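Local coordinates for 3-ketosteroid-delta4-5alpha-dehydrogenase (Rhodococcus jostii, PDB 4AT2), which probably catalyses the FAD-dependent introduction of the delta4 double bond into 3-keto-5alpha-steroids during steroid breakdown, at residues E386-L391 with G400-T405; A56-A61 with K206-T211. All blocks are in the same frame, centred on the assembly; numbering follows the deposited sequence. Where two conformers were deposited one is given.

Contact 1 (E386-L391 with G400-T405)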
loop_
_atom_site.group_PDB
_atom_site.type_symbol
_atom_site.label_atom_id
_atom_site.label_comp_id
_atom_site.label_asym_id
_atom_site.label_seq_id
_atom_site.Cartn_x
_atom_site.Cartn_y
_atom_site.Cartn_z
ATOM N N GLU A 386 -10.954 -3.201 40.477
ATOM C CA GLU A 386 -11.232 -4.471 41.136
ATOM C C GLU A 386 -11.968 -5.429 40.205
ATOM O O GLU A 386 -11.859 -6.642 40.364
ATOM C CB GLU A 386 -12.076 -4.245 42.397
ATOM C CG GLU A 386 -11.364 -3.499 43.519
ATOM C CD GLU A 386 -10.132 -4.233 44.020
ATOM O OE1 GLU A 386 -10.258 -5.408 44.436
ATOM O OE2 GLU A 386 -9.028 -3.639 43.987
ATOM N N THR A 387 -12.727 -4.882 39.253
ATOM C CA THR A 387 -13.521 -5.703 38.339
ATOM C C THR A 387 -13.359 -5.242 36.890
ATOM O O THR A 387 -12.993 -4.095 36.626
ATOM C CB THR A 387 -15.027 -5.668 38.688
ATOM O OG1 THR A 387 -15.534 -4.347 38.479
ATOM C CG2 THR A 387 -15.295 -6.092 40.160
ATOM N N VAL A 388 -13.630 -6.154 35.952
ATOM C CA VAL A 388 -13.646 -5.821 34.529
ATOM C C VAL A 388 -14.739 -4.809 34.208
ATOM O O VAL A 388 -14.531 -3.895 33.404
ATOM C CB VAL A 388 -13.810 -7.089 33.666
ATOM C CG1 VAL A 388 -13.860 -6.752 32.174
ATOM C CG2 VAL A 388 -12.659 -8.041 33.932
ATOM N N GLU A 389 -15.897 -4.962 34.849
ATOM C CA GLU A 389 -16.987 -4.008 34.673
ATOM C C GLU A 389 -16.520 -2.573 34.978
ATOM O O GLU A 389 -16.790 -1.656 34.209
ATOM C CB GLU A 389 -18.181 -4.384 35.553
ATOM C CG GLU A 389 -19.332 -3.387 35.471
ATOM C CD GLU A 389 -20.557 -3.804 36.261
ATOM O OE1 GLU A 389 -20.506 -4.801 37.015
ATOM O OE2 GLU A 389 -21.585 -3.115 36.123
ATOM N N GLU A 390 -15.809 -2.387 36.092
ATOM C CA GLU A 390 -15.293 -1.057 36.419
ATOM C C GLU A 390 -14.206 -0.602 35.456
ATOM O O GLU A 390 -14.190 0.555 35.050
ATOM C CB GLU A 390 -14.739 -1.015 37.838
ATOM C CG GLU A 390 -15.785 -1.080 38.926
ATOM C CD GLU A 390 -15.157 -1.441 40.253
ATOM O OE1 GLU A 390 -14.853 -2.629 40.466
ATOM O OE2 GLU A 390 -14.934 -0.529 41.068
ATOM N N LEU A 391 -13.302 -1.511 35.085
ATOM C CA LEU A 391 -12.218 -1.158 34.171
ATOM C C LEU A 391 -12.804 -0.671 32.847
ATOM O O LEU A 391 -12.337 0.311 32.261
ATOM C CB LEU A 391 -11.289 -2.361 33.938
ATOM C CG LEU A 391 -10.015 -2.079 33.139
ATOM C CD1 LEU A 391 -9.064 -1.144 33.889
ATOM C CD2 LEU A 391 -9.308 -3.392 32.834
ATOM N N GLY A 400 -20.491 -3.701 28.432
ATOM C CA GLY A 400 -20.452 -5.049 27.891
ATOM C C GLY A 400 -19.353 -5.324 26.869
ATOM O O GLY A 400 -19.003 -6.478 26.651
ATOM N N ALA A 401 -18.817 -4.284 26.224
ATOM C CA ALA A 401 -17.825 -4.485 25.145
ATOM C C ALA A 401 -16.574 -5.216 25.619
ATOM O O ALA A 401 -16.119 -6.180 24.975
ATOM C CB ALA A 401 -17.448 -3.159 24.484
ATOM N N LEU A 402 -16.034 -4.788 26.756
ATOM C CA LEU A 402 -14.859 -5.451 27.317
ATOM C C LEU A 402 -15.265 -6.641 28.189
ATOM O O LEU A 402 -14.604 -7.696 28.156
ATOM C CB LEU A 402 -13.986 -4.469 28.118
ATOM C CG LEU A 402 -12.726 -5.065 28.772
ATOM C CD1 LEU A 402 -11.700 -5.528 27.739
ATOM C CD2 LEU A 402 -12.125 -4.026 29.719
ATOM N N GLN A 403 -16.343 -6.489 28.950
ATOM C CA GLN A 403 -16.796 -7.577 29.820
ATOM C C GLN A 403 -17.021 -8.855 29.028
ATOM O O GLN A 403 -16.630 -9.939 29.458
ATOM C CB GLN A 403 -18.081 -7.206 30.552
ATOM C CG GLN A 403 -17.928 -6.083 31.570
ATOM C CD GLN A 403 -19.225 -5.853 32.312
ATOM O OE1 GLN A 403 -19.658 -6.695 33.112
ATOM N NE2 GLN A 403 -19.859 -4.723 32.046
ATOM N N SER A 404 -17.674 -8.728 27.878
ATOM C CA SER A 404 -17.975 -9.906 27.069
ATOM C C SER A 404 -16.710 -10.522 26.485
ATOM O O SER A 404 -16.577 -11.741 26.483
ATOM C CB SER A 404 -18.990 -9.592 25.968
ATOM O OG SER A 404 -18.491 -8.623 25.063
ATOM N N THR A 405 -15.788 -9.690 26.007
ATOM C CA THR A 405 -14.496 -10.181 25.511
ATOM C C THR A 405 -13.799 -11.032 26.567
ATOM O O THR A 405 -13.310 -12.123 26.276
ATOM C CB THR A 405 -13.607 -8.995 25.095
ATOM O OG1 THR A 405 -14.153 -8.447 23.895
ATOM C CG2 THR A 405 -12.136 -9.409 24.859
HETATM O O HOH W 1 -22.372 -3.650 32.968
HETATM O O HOH W 2 -21.773 -7.116 34.854
#
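Packing between two consecutive helices joined by a short link, 388-394 and 401-413, brings Val388 and Glu389 against Leu402 and Gln403 far from the chain's centre. Val388 points into the other helix: its CG1, anti to the backbone N (chi1 179°), lies 3.9 Å from Gln403 CA and 4.0 Å from Leu402 CG, the Val388 and Leu402 side chains crossing at about a right angle. Deeper in, Leu391 CD2 meets Leu402 CD2 at 4.2 Å, and both leucines also rest on Ile358 of strand 356-360. The two helices lie with their inner side on the antiparallel four-stranded sheet of the chain; the outer face of helix 401-413 packs on the second subunit, Ser404 against its own copy there. On the solvent side, the amide of Gln403 crosses the CB-CG part of Glu389 at a slant, with OE1 3.7 Å from Glu389 CB and NE2 3.7 Å from Glu389 CG, and the amide and carboxylate planes are only 14° apart. Two waters bridge these groups: one accepts from Gln403 NE2 at 2.9 Å, the other donates to Gln403 OE1 at 2.8 Å, and each donates weakly to the carboxylate. Thr387 N-caps the first helix, its OG1 accepting from Glu390 N.

Contact 2 (A56-A61 with K206-T211)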
loop_
_atom_site.group_PDB
_atom_site.type_symbol
_atom_site.label_atom_id
_atom_site.label_comp_id
_atom_site.label_asym_id
_atom_site.label_seq_id
_atom_site.Cartn_x
_atom_site.Cartn_y
_atom_site.Cartn_z
ATOM N N ALA A 56 28.765 -5.922 -0.914
ATOM C CA ALA A 56 29.057 -5.735 -2.337
ATOM C C ALA A 56 30.548 -5.519 -2.538
ATOM O O ALA A 56 31.146 -6.095 -3.449
ATOM C CB ALA A 56 28.274 -4.562 -2.908
ATOM N N SER A 57 31.145 -4.697 -1.678
ATOM C CA SER A 57 32.566 -4.363 -1.815
ATOM C C SER A 57 33.453 -5.593 -1.639
ATOM O O SER A 57 34.431 -5.757 -2.370
ATOM C CB SER A 57 32.984 -3.232 -0.862
ATOM O OG SER A 57 33.222 -3.707 0.450
ATOM N N ILE A 58 33.086 -6.466 -0.692
ATOM C CA ILE A 58 33.865 -7.683 -0.444
ATOM C C ILE A 58 33.862 -8.580 -1.672
ATOM O O ILE A 58 34.925 -9.026 -2.122
ATOM C CB ILE A 58 33.362 -8.445 0.803
ATOM C CG1 ILE A 58 33.702 -7.640 2.057
ATOM C CG2 ILE A 58 33.961 -9.849 0.882
ATOM C CD1 ILE A 58 32.931 -8.085 3.291
ATOM N N GLU A 59 32.677 -8.826 -2.228
ATOM C CA GLU A 59 32.585 -9.704 -3.387
ATOM C C GLU A 59 33.282 -9.092 -4.596
ATOM O O GLU A 59 33.989 -9.793 -5.316
ATOM C CB GLU A 59 31.133 -10.066 -3.720
ATOM C CG GLU A 59 30.476 -10.986 -2.692
ATOM C CD GLU A 59 30.930 -12.441 -2.771
ATOM O OE1 GLU A 59 31.957 -12.741 -3.416
ATOM O OE2 GLU A 59 30.266 -13.310 -2.173
ATOM N N ALA A 60 33.105 -7.788 -4.804
ATOM C CA ALA A 60 33.705 -7.149 -5.975
ATOM C C ALA A 60 35.237 -7.201 -5.884
ATOM O O ALA A 60 35.912 -7.473 -6.882
ATOM C CB ALA A 60 33.210 -5.716 -6.129
ATOM N N ALA A 61 35.773 -6.964 -4.688
ATOM C CA ALA A 61 37.216 -6.995 -4.471
ATOM C C ALA A 61 37.778 -8.415 -4.614
ATOM O O ALA A 61 38.848 -8.607 -5.200
ATOM C CB ALA A 61 37.565 -6.410 -3.113
ATOM N N LYS A 206 31.523 -4.572 11.630
ATOM C CA LYS A 206 32.958 -4.452 11.914
ATOM C C LYS A 206 33.810 -5.540 11.229
ATOM O O LYS A 206 34.759 -5.200 10.516
ATOM C CB LYS A 206 33.214 -4.387 13.430
ATOM C CG LYS A 206 34.675 -4.210 13.811
ATOM C CD LYS A 206 34.801 -4.119 15.322
ATOM C CE LYS A 206 36.190 -3.672 15.748
ATOM N NZ LYS A 206 37.019 -4.833 16.166
ATOM N N PRO A 207 33.474 -6.840 11.420
ATOM C CA PRO A 207 34.258 -7.872 10.713
ATOM C C PRO A 207 34.207 -7.764 9.183
ATOM O O PRO A 207 35.198 -8.060 8.518
ATOM C CB PRO A 207 33.617 -9.195 11.159
ATOM C CG PRO A 207 32.835 -8.872 12.383
ATOM C CD PRO A 207 32.429 -7.432 12.281
ATOM N N LEU A 208 33.068 -7.344 8.638
ATOM C CA LEU A 208 32.936 -7.172 7.184
ATOM C C LEU A 208 33.809 -6.016 6.689
ATOM O O LEU A 208 34.463 -6.117 5.647
ATOM C CB LEU A 208 31.466 -6.974 6.782
ATOM C CG LEU A 208 30.516 -8.153 7.065
ATOM C CD1 LEU A 208 29.139 -7.905 6.461
ATOM C CD2 LEU A 208 31.050 -9.467 6.530
ATOM N N VAL A 209 33.838 -4.929 7.455
ATOM C CA VAL A 209 34.682 -3.785 7.123
ATOM C C VAL A 209 36.161 -4.188 7.153
ATOM O O VAL A 209 36.914 -3.876 6.227
ATOM C CB VAL A 209 34.388 -2.574 8.042
ATOM C CG1 VAL A 209 35.471 -1.507 7.908
ATOM C CG2 VAL A 209 33.023 -1.987 7.698
ATOM N N GLU A 210 36.558 -4.912 8.200
ATOM C CA GLU A 210 37.920 -5.447 8.296
ATOM C C GLU A 210 38.264 -6.298 7.073
ATOM O O GLU A 210 39.347 -6.168 6.504
ATOM C CB GLU A 210 38.078 -6.289 9.563
ATOM C CG GLU A 210 37.993 -5.499 10.860
ATOM C CD GLU A 210 38.117 -6.386 12.088
ATOM O OE1 GLU A 210 37.633 -7.541 12.067
ATOM O OE2 GLU A 210 38.707 -5.926 13.084
ATOM N N THR A 211 37.322 -7.145 6.663
ATOM C CA THR A 211 37.490 -8.005 5.499
ATOM C C THR A 211 37.687 -7.159 4.239
ATOM O O THR A 211 38.622 -7.382 3.469
ATOM C CB THR A 211 36.282 -8.960 5.335
ATOM O OG1 THR A 211 36.183 -9.800 6.493
ATOM C CG2 THR A 211 36.431 -9.835 4.093
#
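Ile58 reaches across to helix 202-214 because its CG1 stands anti to the carbonyl carbon (chi1 -70°) and CD1 carries on in an extended line (chi2 164°), while Thr211 keeps CG2 anti to its own backbone N, an orientation that turns this methyl to the isoleucine. Helix 51-62 follows the glycine-rich turn after strand 45-47, as in the Rossmann-type dinucleotide-binding fold of FAD enzymes, and helix 202-214 packs against its side. The contact is small and buried, and one methyl does most of the work. Ile58 CD1 sits 3.9 Å from Leu208 CB and 4.0 Å from Thr211 CG2, and it lies 3.4 Å from the carbonyl oxygen of Leu208, a snug fit against the backbone. The Ile58 side chain crosses those of Leu208 and Thr211 at about a right angle. Trp138 of helix 132-141 touches both Ile58 and Leu208, so three helices share this apolar patch, with the FAD about 10 Å from the Leu208 side chain. With an alanine at Ile58 the helices would probably have a gap between them, and Leu208 and Thr211 would lose their apolar partner. The threonine's hydroxyl is turned back to its own helix: Thr211 OG1 donates to Pro207 O at 2.8 Å, from the face of that carbonyl opposite to the one Thr211 N uses.

From the N terminus the chain first runs through helix 51-62, and contact 2 closes when helix 202-214 returns to it after 144 intervening residues, a long excursion that includes helix 132-141. Only later does the chain reach contact 1, where 386-391 and 400-405 close a short loop of eight residues. The two closures follow one another in series, neither nesting nor crossing. Contact 2 ties together distant parts of the sequence beside the parallel sheet of the nucleotide-binding core, whereas contact 1 folds neighbouring helices over an antiparallel sheet, with helix 401-413 also meeting the second subunit. Their centres are about 57 Å apart, on opposite sides of the chain's centre, and no atoms touch.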